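Local coordinates for capsid protein (Pseudomonas phage PP7, PDB 2QUD) that assembles as dimers into the T=3 icosahedral phage capsid, packages the RNA genome and represses translation of the viral replicase, at residues I30-V35 and V39-L44; Q65-D70 and K75-Q80. All coordinates share one frame; numbering follows the deposited sequence. Where two conformers were deposited one is given.

Contact 1: residues I30-V35 and V39-L44; sequences IFEEKV and VGRLRL
Phe-31 and Leu-44 form an antiparallel hydrogen-bonded pair, Phe-31 N to Leu-44 O at 2.8 Å with a return bond from Leu-44 N, and Glu-33 N bonds to Leu-42 O beyond the non-hydrogen-bonded pair Glu-32 and Arg-43. This is the loop end of the hairpin of strands 29-32 and 43-50, carrying a salt-bridge network of Glu-32, Arg-41 and the RNA-binding Arg-43. Arg-41 NH1 meets Glu-32 OE1 at 3.1 Å, nearly straight (165°) and in the guanidinium plane, but from above the carboxylate, the two planes 83° apart. The second bridge is less certain: in one of its two conformers Arg-43, bent at chi2 (97°) and chi3, brings NH2 to 3.1 Å from Glu-32 OE2 in a weak bond and NE to 3.4 Å from Ile-30 CG2. The extended Arg-41 chain reaches back along Glu-33 O to the 34-35 backbone, with Lys-34 CA and Val-35 N over one face of its guanidinium; NE bonds weakly to Val-35 O and NH2 is held by Gly-36 O. Beside the Glu-33 to Leu-42 backbone bond, a water links Glu-33 OE1 (2.6 Å) to Leu-42 N, while Glu-33 OE2 is salt-bridged to Arg-17. Phe-31 and Leu-44, CB atoms 4.2 Å apart, point to the other face. Strands 15-24 and 56-68 flank the hairpin, and Gly-124, Leu-103 and Leu-123 of the second subunit pack on Phe-31, Leu-42 and Leu-44 respectively.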
loop_
_atom_site.group_PDB
_atom_site.type_symbol
_atom_site.label_atom_id
_atom_site.label_comp_id
_atom_site.label_asym_id
_atom_site.label_seq_id
_atom_site.Cartn_x
_atom_site.Cartn_y
_atom_site.Cartn_z
ATOM N N ILE A 30 10.122 -13.315 0.054
ATOM C CA ILE A 30 8.751 -13.820 0.035
ATOM C C ILE A 30 8.442 -14.304 1.434
ATOM O O ILE A 30 9.260 -15.050 2.028
ATOM C CB ILE A 30 8.522 -14.955 -0.998
ATOM C CG1 ILE A 30 8.942 -14.500 -2.397
ATOM C CG2 ILE A 30 7.054 -15.353 -1.010
ATOM C CD1 ILE A 30 8.690 -15.550 -3.427
ATOM N N PHE A 31 7.308 -13.873 1.946
ATOM C CA PHE A 31 6.798 -14.276 3.245
ATOM C C PHE A 31 5.468 -14.994 2.993
ATOM O O PHE A 31 4.695 -14.581 2.101
ATOM C CB PHE A 31 6.517 -13.100 4.192
ATOM C CG PHE A 31 7.756 -12.317 4.629
ATOM C CD1 PHE A 31 8.389 -11.452 3.709
ATOM C CD2 PHE A 31 8.285 -12.442 5.904
ATOM C CE1 PHE A 31 9.518 -10.743 4.097
ATOM C CE2 PHE A 31 9.407 -11.743 6.279
ATOM C CZ PHE A 31 9.999 -10.884 5.402
ATOM N N GLU A 32 5.175 -16.048 3.754
ATOM C CA GLU A 32 3.912 -16.744 3.615
ATOM C C GLU A 32 3.311 -17.021 4.991
ATOM O O GLU A 32 4.056 -17.278 5.939
ATOM C CB GLU A 32 4.162 -18.045 2.844
ATOM C CG GLU A 32 3.176 -19.124 2.990
ATOM C CD GLU A 32 3.626 -20.344 2.248
ATOM O OE1 GLU A 32 4.084 -21.329 2.907
ATOM O OE2 GLU A 32 3.513 -20.269 1.014
ATOM N N GLU A 33 1.975 -16.969 5.068
ATOM C CA GLU A 33 1.306 -17.357 6.269
ATOM C C GLU A 33 1.221 -18.891 6.323
ATOM O O GLU A 33 0.482 -19.491 5.557
ATOM C CB GLU A 33 -0.086 -16.762 6.373
ATOM C CG GLU A 33 -0.707 -17.061 7.699
ATOM C CD GLU A 33 -2.118 -16.606 7.825
ATOM O OE1 GLU A 33 -2.816 -16.489 6.797
ATOM O OE2 GLU A 33 -2.540 -16.394 8.972
ATOM N N LYS A 34 1.989 -19.498 7.219
ATOM C CA LYS A 34 2.094 -20.964 7.290
ATOM C C LYS A 34 0.969 -21.572 8.098
ATOM O O LYS A 34 1.188 -22.114 9.188
ATOM C CB LYS A 34 3.458 -21.383 7.818
ATOM C CG LYS A 34 4.562 -20.979 6.903
ATOM C CD LYS A 34 5.866 -21.590 7.405
ATOM C CE LYS A 34 7.001 -21.394 6.439
ATOM N NZ LYS A 34 8.169 -22.200 6.947
ATOM N N VAL A 35 -0.238 -21.462 7.540
ATOM C CA VAL A 35 -1.475 -21.978 8.128
ATOM C C VAL A 35 -2.247 -22.628 6.969
ATOM O O VAL A 35 -2.240 -22.094 5.848
ATOM C CB VAL A 35 -2.312 -20.819 8.746
ATOM C CG1 VAL A 35 -3.632 -21.323 9.347
ATOM C CG2 VAL A 35 -1.484 -20.075 9.795
ATOM N N VAL A 39 -1.513 -24.429 -0.957
ATOM C CA VAL A 39 -2.206 -23.701 -1.996
ATOM C C VAL A 39 -3.130 -22.703 -1.308
ATOM O O VAL A 39 -3.958 -23.068 -0.467
ATOM C CB VAL A 39 -3.026 -24.636 -2.924
ATOM C CG1 VAL A 39 -3.982 -23.856 -3.791
ATOM C CG2 VAL A 39 -2.085 -25.482 -3.780
ATOM N N GLY A 40 -2.966 -21.450 -1.695
ATOM C CA GLY A 40 -3.818 -20.383 -1.231
ATOM C C GLY A 40 -3.331 -19.636 -0.009
ATOM O O GLY A 40 -4.038 -18.755 0.467
ATOM N N ARG A 41 -2.150 -19.983 0.513
ATOM C CA ARG A 41 -1.602 -19.258 1.667
ATOM C C ARG A 41 -1.351 -17.805 1.263
ATOM O O ARG A 41 -0.838 -17.529 0.169
ATOM C CB ARG A 41 -0.308 -19.843 2.222
ATOM C CG ARG A 41 -0.513 -21.171 2.907
ATOM C CD ARG A 41 0.767 -21.813 3.334
ATOM N NE ARG A 41 0.502 -22.954 4.204
ATOM C CZ ARG A 41 1.416 -23.652 4.868
ATOM N NH1 ARG A 41 2.699 -23.361 4.765
ATOM N NH2 ARG A 41 1.036 -24.635 5.688
ATOM N N LEU A 42 -1.695 -16.926 2.195
ATOM C CA LEU A 42 -1.398 -15.483 2.082
ATOM C C LEU A 42 0.093 -15.310 1.880
ATOM O O LEU A 42 0.882 -15.938 2.586
ATOM C CB LEU A 42 -1.825 -14.767 3.349
ATOM C CG LEU A 42 -1.674 -13.243 3.371
ATOM C CD1 LEU A 42 -2.605 -12.587 2.316
ATOM C CD2 LEU A 42 -1.990 -12.755 4.774
ATOM N N ARG A 43 0.450 -14.464 0.895
ATOM C CA ARG A 43 1.813 -14.209 0.456
ATOM C C ARG A 43 2.126 -12.708 0.459
ATOM O O ARG A 43 1.297 -11.931 0.008
ATOM C CB ARG A 43 1.982 -14.688 -0.990
ATOM C CG ARG A 43 3.406 -15.078 -1.378
ATOM C CD ARG A 43 3.602 -16.595 -1.273
ATOM N NE ARG A 43 4.484 -17.126 -2.313
ATOM C CZ ARG A 43 4.641 -18.420 -2.603
ATOM N NH1 ARG A 43 5.476 -18.770 -3.576
ATOM N NH2 ARG A 43 3.990 -19.374 -1.937
ATOM N N LEU A 44 3.329 -12.355 0.901
ATOM C CA LEU A 44 3.850 -10.991 0.800
ATOM C C LEU A 44 5.214 -11.078 0.152
ATOM O O LEU A 44 6.101 -11.753 0.655
ATOM C CB LEU A 44 3.996 -10.348 2.185
ATOM C CG LEU A 44 4.615 -8.923 2.213
ATOM C CD1 LEU A 44 3.758 -7.907 1.400
ATOM C CD2 LEU A 44 4.828 -8.445 3.646
HETATM O O HOH W 1 -3.253 -17.726 4.495
#

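Contact 2: residues Q65-D70 and K75-Q80; sequences QADVVD and KVRYTQ
Backbone bonds pair Gln-65 with Gln-80 in both directions, and Asp-67 N with Tyr-78 O at 2.6 Å. Beyond that the register slips by one residue: Asp-67 O accepts from Arg-77 N at 2.7 Å, Val-69 N bonds to Lys-75 O, and Val-68 lies opposite Val-76. This places both Arg-77 and Tyr-78 across from Asp-67, whose side chain is flanked by the two. Its CB sits over the Tyr-78 ring in a CH-pi contact, 3.6 Å from the centroid, and its carboxylate stacks within 3° of parallel to the ring. Tyr-78 CG occupies the position between backbone N and carbonyl carbon (chi1 57°), standing the ring alongside Asp-67. The ionic contacts differ in kind. Asp-67 OD2 lies over the centre of the Arg-77 guanidinium, 3.2 Å from NH1, a pairing of charges without a directed N-H; OD1 of the poorly ordered Asp-70, at the edge of the same guanidinium, makes a long, and so weaker, salt bridge to NH2. At the other end, a water donates to Gln-65 O (2.7 Å) and accepts from the NE2 atoms of Gln-65 and Gln-80, tying the two amides together. Polar ends on this face also bond to the second subunit: Gln-65 to Ser-99 and Ser-96, Tyr-78 OH to Ser-96 and Thr-93, and Gln-80 to Val-89. On the reverse face Ala-66 CB packs on Val-76 CG1 at 3.8 Å. Arg-77 and Tyr-78, facing Asp-67 between its two backbone bonds, form a classic beta bulge in the hairpin of strands 56-68 and 76-89 at the dimer interface.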
loop_
_atom_site.group_PDB
_atom_site.type_symbol
_atom_site.label_atom_id
_atom_site.label_comp_id
_atom_site.label_asym_id
_atom_site.label_seq_id
_atom_site.Cartn_x
_atom_site.Cartn_y
_atom_site.Cartn_z
ATOM N N GLN A 65 -3.561 -12.356 -1.914
ATOM C CA GLN A 65 -4.537 -13.098 -1.123
ATOM C C GLN A 65 -5.358 -13.996 -2.069
ATOM O O GLN A 65 -6.215 -13.517 -2.800
ATOM C CB GLN A 65 -5.429 -12.158 -0.326
ATOM C CG GLN A 65 -6.365 -12.866 0.609
ATOM C CD GLN A 65 -7.336 -11.948 1.278
ATOM O OE1 GLN A 65 -7.224 -11.690 2.475
ATOM N NE2 GLN A 65 -8.303 -11.421 0.502
ATOM N N ALA A 66 -5.038 -15.289 -2.077
ATOM C CA ALA A 66 -5.764 -16.251 -2.886
ATOM C C ALA A 66 -7.028 -16.618 -2.149
ATOM O O ALA A 66 -7.062 -16.650 -0.920
ATOM C CB ALA A 66 -4.913 -17.511 -3.156
ATOM N N ASP A 67 -8.071 -16.938 -2.916
ATOM C CA ASP A 67 -9.306 -17.439 -2.363
ATOM C C ASP A 67 -9.445 -18.902 -2.767
ATOM O O ASP A 67 -9.321 -19.222 -3.945
ATOM C CB ASP A 67 -10.486 -16.647 -2.897
ATOM C CG ASP A 67 -11.682 -16.761 -2.007
ATOM O OD1 ASP A 67 -11.727 -16.048 -0.991
ATOM O OD2 ASP A 67 -12.571 -17.574 -2.309
ATOM N N VAL A 68 -9.702 -19.773 -1.792
ATOM C CA VAL A 68 -9.695 -21.209 -2.023
ATOM C C VAL A 68 -11.093 -21.783 -1.897
ATOM O O VAL A 68 -11.809 -21.457 -0.952
ATOM C CB VAL A 68 -8.732 -21.923 -1.058
ATOM C CG1 VAL A 68 -8.861 -23.432 -1.178
ATOM C CG2 VAL A 68 -7.308 -21.456 -1.340
ATOM N N VAL A 69 -11.454 -22.633 -2.864
ATOM C CA VAL A 69 -12.730 -23.340 -2.894
ATOM C C VAL A 69 -12.896 -24.117 -1.575
ATOM O O VAL A 69 -11.967 -24.809 -1.146
ATOM C CB VAL A 69 -12.811 -24.298 -4.124
ATOM C CG1 VAL A 69 -14.134 -25.068 -4.138
ATOM C CG2 VAL A 69 -12.620 -23.525 -5.441
ATOM N N ASP A 70 -14.061 -23.962 -0.932
ATOM C CA ASP A 70 -14.340 -24.542 0.401
ATOM C C ASP A 70 -14.122 -26.057 0.468
ATOM O O ASP A 70 -13.417 -26.558 1.355
ATOM C CB ASP A 70 -15.791 -24.251 0.829
ATOM C CG ASP A 70 -16.021 -22.794 1.215
ATOM O OD1 ASP A 70 -15.242 -21.920 0.777
ATOM O OD2 ASP A 70 -16.996 -22.525 1.956
ATOM N N LYS A 75 -7.822 -25.683 -4.101
ATOM C CA LYS A 75 -7.593 -25.066 -5.408
ATOM C C LYS A 75 -7.864 -23.568 -5.275
ATOM O O LYS A 75 -8.838 -23.182 -4.628
ATOM C CB LYS A 75 -8.550 -25.643 -6.444
ATOM C CG LYS A 75 -8.252 -25.238 -7.871
ATOM C CD LYS A 75 -9.182 -25.943 -8.850
ATOM C CE LYS A 75 -8.942 -25.475 -10.277
ATOM N NZ LYS A 75 -9.654 -26.343 -11.262
ATOM N N VAL A 76 -7.025 -22.740 -5.902
ATOM C CA VAL A 76 -7.240 -21.285 -5.917
ATOM C C VAL A 76 -8.351 -20.965 -6.923
ATOM O O VAL A 76 -8.275 -21.342 -8.101
ATOM C CB VAL A 76 -5.955 -20.501 -6.292
ATOM C CG1 VAL A 76 -6.235 -18.988 -6.362
ATOM C CG2 VAL A 76 -4.825 -20.815 -5.304
ATOM N N ARG A 77 -9.393 -20.311 -6.420
ATOM C CA ARG A 77 -10.505 -19.791 -7.215
ATOM C C ARG A 77 -10.122 -18.449 -7.874
ATOM O O ARG A 77 -10.310 -18.240 -9.073
ATOM C CB ARG A 77 -11.698 -19.600 -6.275
ATOM C CG ARG A 77 -13.037 -19.437 -6.942
ATOM C CD ARG A 77 -14.052 -18.851 -5.976
ATOM N NE ARG A 77 -14.181 -19.627 -4.742
ATOM C CZ ARG A 77 -14.833 -19.227 -3.647
ATOM N NH1 ARG A 77 -15.439 -18.039 -3.586
ATOM N NH2 ARG A 77 -14.876 -20.028 -2.585
ATOM N N TYR A 78 -9.597 -17.531 -7.073
ATOM C CA TYR A 78 -9.134 -16.232 -7.585
ATOM C C TYR A 78 -8.126 -15.687 -6.599
ATOM O O TYR A 78 -8.065 -16.158 -5.445
ATOM C CB TYR A 78 -10.281 -15.215 -7.811
ATOM C CG TYR A 78 -11.144 -14.917 -6.604
ATOM C CD1 TYR A 78 -10.737 -14.010 -5.633
ATOM C CD2 TYR A 78 -12.374 -15.537 -6.432
ATOM C CE1 TYR A 78 -11.522 -13.759 -4.502
ATOM C CE2 TYR A 78 -13.168 -15.279 -5.306
ATOM C CZ TYR A 78 -12.729 -14.394 -4.348
ATOM O OH TYR A 78 -13.522 -14.137 -3.249
ATOM N N THR A 79 -7.360 -14.704 -7.063
ATOM C CA THR A 79 -6.345 -14.050 -6.247
ATOM C C THR A 79 -6.551 -12.551 -6.374
ATOM O O THR A 79 -6.667 -12.007 -7.471
ATOM C CB THR A 79 -4.913 -14.427 -6.659
ATOM O OG1 THR A 79 -4.775 -15.859 -6.631
ATOM C CG2 THR A 79 -3.867 -13.779 -5.687
ATOM N N GLN A 80 -6.592 -11.897 -5.229
ATOM C CA GLN A 80 -6.609 -10.447 -5.181
ATOM C C GLN A 80 -5.296 -9.930 -4.620
ATOM O O GLN A 80 -4.615 -10.625 -3.855
ATOM C CB GLN A 80 -7.783 -10.001 -4.355
ATOM C CG GLN A 80 -9.081 -10.446 -5.018
ATOM C CD GLN A 80 -10.294 -9.902 -4.324
ATOM O OE1 GLN A 80 -11.036 -9.149 -4.911
ATOM N NE2 GLN A 80 -10.512 -10.300 -3.078
HETATM O O HOH W 2 -8.775 -12.764 -2.275
#

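How the contacts relate
Contacts 1 and 2 are the ends of two hairpins of one antiparallel sheet, strands 29-32/43-50 and 56-68/76-89, with contact 1 closing before contact 2 opens. Their centres lie 12 Å apart, and strands 43-50 and 56-68, neighbours in the sheet, connect them. They also touch directly: Val-39 CG1 packs 3.5 Å from Val-76 CG2, and Gly-40 CA lies 3.6 Å from Ala-66 CB, so the loop leading into strand 43-50 rests on Ala-66, Val-68 and Val-76 of the second hairpin. Both contacts reach the second subunit and thus contribute to the dimer. Arg-43 and Asp-64 bind RNA, so contact 1, and the Thr-79 end of contact 2, border the RNA-binding surface.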